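Local coordinates for protein ArsR family transcriptional regulator (Comamonas testosteroni, PDB 6UVU) that is an antimony(III)-responsive transcriptional repressor that probably binds operator DNA through a winged helix-turn-helix domain of the ArsR type, at residues Ala72-Asn75 against Gln76-Leu80. Numbering follows the deposited sequence.
Sequences AVSN and QLQRL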
ATOM      1  N   ALA B  72     -18.052  -7.317  15.663  1.00 43.23           N
ATOM      2  CA  ALA B  72     -17.482  -6.417  14.669  1.00 40.47           C
ATOM      3  C   ALA B  72     -16.353  -7.089  13.894  1.00 38.75           C
ATOM      4  O   ALA B  72     -16.250  -6.929  12.671  1.00 38.38           O
ATOM      5  CB  ALA B  72     -16.979  -5.147  15.353  1.00 39.17           C
ATOM      6  N   VAL B  73     -15.479  -7.827  14.591  1.00 35.56           N
ATOM      7  CA  VAL B  73     -14.393  -8.535  13.911  1.00 34.44           C
ATOM      8  C   VAL B  73     -14.965  -9.568  12.953  1.00 34.60           C
ATOM      9  O   VAL B  73     -14.492  -9.725  11.817  1.00 31.90           O
ATOM     10  CB  VAL B  73     -13.440  -9.190  14.934  1.00 34.54           C
ATOM     11  CG1 VAL B  73     -12.496 -10.166  14.238  1.00 33.82           C
ATOM     12  CG2 VAL B  73     -12.636  -8.141  15.686  1.00 37.83           C
ATOM     13  N   SER B  74     -16.000 -10.284  13.400  1.00 34.33           N
ATOM     14  CA  SER B  74     -16.603 -11.313  12.563  1.00 32.52           C
ATOM     15  C   SER B  74     -17.080 -10.719  11.253  1.00 32.28           C
ATOM     16  O   SER B  74     -16.793 -11.245  10.173  1.00 29.90           O
ATOM     17  CB  SER B  74     -17.765 -11.989  13.296  1.00 33.83           C
ATOM     18  OG  SER B  74     -18.466 -12.864  12.420  1.00 33.54           O
ATOM     19  N   ASN B  75     -17.787  -9.596  11.328  1.00 33.68           N
ATOM     20  CA  ASN B  75     -18.305  -9.001  10.109  1.00 33.86           C
ATOM     21  C   ASN B  75     -17.161  -8.577   9.204  1.00 32.44           C
ATOM     22  O   ASN B  75     -17.190  -8.842   7.999  1.00 32.94           O
ATOM     23  CB  ASN B  75     -19.245  -7.846  10.461  1.00 38.21           C
ATOM     24  CG  ASN B  75     -20.446  -8.305  11.324  1.00 40.68           C
ATOM     25  OD1 ASN B  75     -20.764  -9.507  11.408  1.00 35.38           O
ATOM     26  ND2 ASN B  75     -21.109  -7.344  11.967  1.00 42.34           N
ATOM     27  N   GLN B  76     -16.102  -8.003   9.789  1.00 32.63           N
ATOM     28  CA  GLN B  76     -14.928  -7.603   9.017  1.00 31.02           C
ATOM     29  C   GLN B  76     -14.304  -8.787   8.288  1.00 30.66           C
ATOM     30  O   GLN B  76     -13.851  -8.654   7.145  1.00 31.40           O
ATOM     31  CB  GLN B  76     -13.894  -6.961   9.942  1.00 35.64           C
ATOM     32  CG  GLN B  76     -14.259  -5.581  10.465  1.00 38.14           C
ATOM     33  CD  GLN B  76     -13.594  -4.469   9.668  1.00 41.37           C
ATOM     34  OE1 GLN B  76     -13.431  -4.569   8.446  1.00 44.24           O
ATOM     35  NE2 GLN B  76     -13.192  -3.404  10.361  1.00 42.42           N
ATOM     36  N   LEU B  77     -14.256  -9.956   8.939  1.00 28.94           N
ATOM     37  CA  LEU B  77     -13.594 -11.096   8.311  1.00 28.04           C
ATOM     38  C   LEU B  77     -14.436 -11.679   7.179  1.00 26.55           C
ATOM     39  O   LEU B  77     -13.900 -12.015   6.112  1.00 25.24           O
ATOM     40  CB  LEU B  77     -13.269 -12.162   9.355  1.00 27.34           C
ATOM     41  CG  LEU B  77     -12.199 -11.782  10.376  1.00 26.19           C
ATOM     42  CD1 LEU B  77     -12.165 -12.800  11.476  1.00 25.83           C
ATOM     43  CD2 LEU B  77     -10.841 -11.669   9.723  1.00 27.22           C
ATOM     44  N   GLN B  78     -15.752 -11.808   7.370  1.00 27.93           N
ATOM     45  CA  GLN B  78     -16.544 -12.321   6.255  1.00 31.60           C
ATOM     46  C   GLN B  78     -16.478 -11.387   5.044  1.00 31.45           C
ATOM     47  O   GLN B  78     -16.516 -11.859   3.903  1.00 26.51           O
ATOM     48  CB  GLN B  78     -17.994 -12.606   6.667  1.00 36.62           C
ATOM     49  CG  GLN B  78     -18.531 -11.873   7.884  1.00 44.21           C
ATOM     50  CD  GLN B  78     -19.623 -12.672   8.619  1.00 49.12           C
ATOM     51  OE1 GLN B  78     -20.119 -13.678   8.099  1.00 61.15           O
ATOM     52  NE2 GLN B  78     -19.988 -12.230   9.832  1.00 44.52           N
ATOM     53  N   ARG B  79     -16.306 -10.076   5.255  1.00 31.36           N
ATOM     54  CA  ARG B  79     -16.133  -9.171   4.115  1.00 30.23           C
ATOM     55  C   ARG B  79     -14.832  -9.447   3.375  1.00 26.69           C
ATOM     56  O   ARG B  79     -14.805  -9.478   2.137  1.00 25.08           O
ATOM     57  CB  ARG B  79     -16.171  -7.706   4.561  1.00 35.62           C
ATOM     58  CG  ARG B  79     -17.394  -7.309   5.339  1.00 39.89           C
ATOM     59  CD  ARG B  79     -18.641  -7.380   4.465  1.00 43.01           C
ATOM     60  NE  ARG B  79     -19.762  -7.862   5.260  1.00 43.95           N
ATOM     61  CZ  ARG B  79     -20.152  -9.134   5.294  1.00 47.28           C
ATOM     62  NH1 ARG B  79     -21.170  -9.490   6.060  1.00 46.54           N
ATOM     63  NH2 ARG B  79     -19.537 -10.053   4.551  1.00 42.93           N
ATOM     64  N   LEU B  80     -13.720  -9.589   4.116  1.00 23.56           N
ATOM     65  CA  LEU B  80     -12.444  -9.920   3.472  1.00 24.24           C
ATOM     66  C   LEU B  80     -12.547 -11.241   2.714  1.00 23.79           C
ATOM     67  O   LEU B  80     -11.980 -11.392   1.624  1.00 22.17           O
ATOM     68  CB  LEU B  80     -11.308 -10.000   4.507  1.00 24.00           C
ATOM     69  CG  LEU B  80     -10.411  -8.793   4.857  1.00 25.08           C
ATOM     70  CD1 LEU B  80     -10.234  -7.841   3.679  1.00 24.35           C
ATOM     71  CD2 LEU B  80     -10.917  -8.048   6.085  1.00 24.18           C
TER
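Gln78 reaches back along the helix to Asn75 and Ser74 with its terminal amide. Its NE2 lies 3.2 Å from OD1 of Asn75, a weak hydrogen bond because the N-H is bent to 126° at the hydrogen. The two side chains run alongside each other, their amide planes turned 35° apart. OG of Ser74 sits 3.1 Å from the same NE2, but the angle is too poor for a hydrogen bond. Beyond CG the Gln78 chain is extended, while its first torsion falls away from any staggered position and brings CG implausibly close to the Ser74 carbonyl O, so the placement of this side chain, and the weak bond with it, is somewhat doubtful. With an alanine here, Asn75 OD1 would probably lose this donor, weak as it is, and its amide would be freer to turn. One turn on from Asn75, CG of Arg79 lies 3.1 Å from the Asn75 carbonyl O, and the bent arginine chain folds its guanidinium back so that this oxygen lies over one face, toward the rim. NH2 of Arg79 makes a salt bridge with OD2 of Asp82. All this belongs to helix 70-82, which, in the winged helix-turn-helix fold of ArsR proteins, follows helix 59-65 as the probable DNA-recognition helix, with the hairpin of strands 86-91 and 94-99 as the wing. The buried side is apolar: CG1 of Val73 meets CD1 of Leu77 at 3.8 Å, the two side chains pointing the same way. Val73 places that methyl anti to its own backbone N (chi1 168°). Around the pair, Leu47 and Ala63 touch Val73, whereas Val59, Leu62 and Leu86 close on Leu77, joining the helix to its neighbours and the wing. Backbone i to i+4 hydrogen bonds set the spacing: Leu77 N to Val73 O at 2.9 Å, and Gln78 N to Ser74 O, the latter nearly straight.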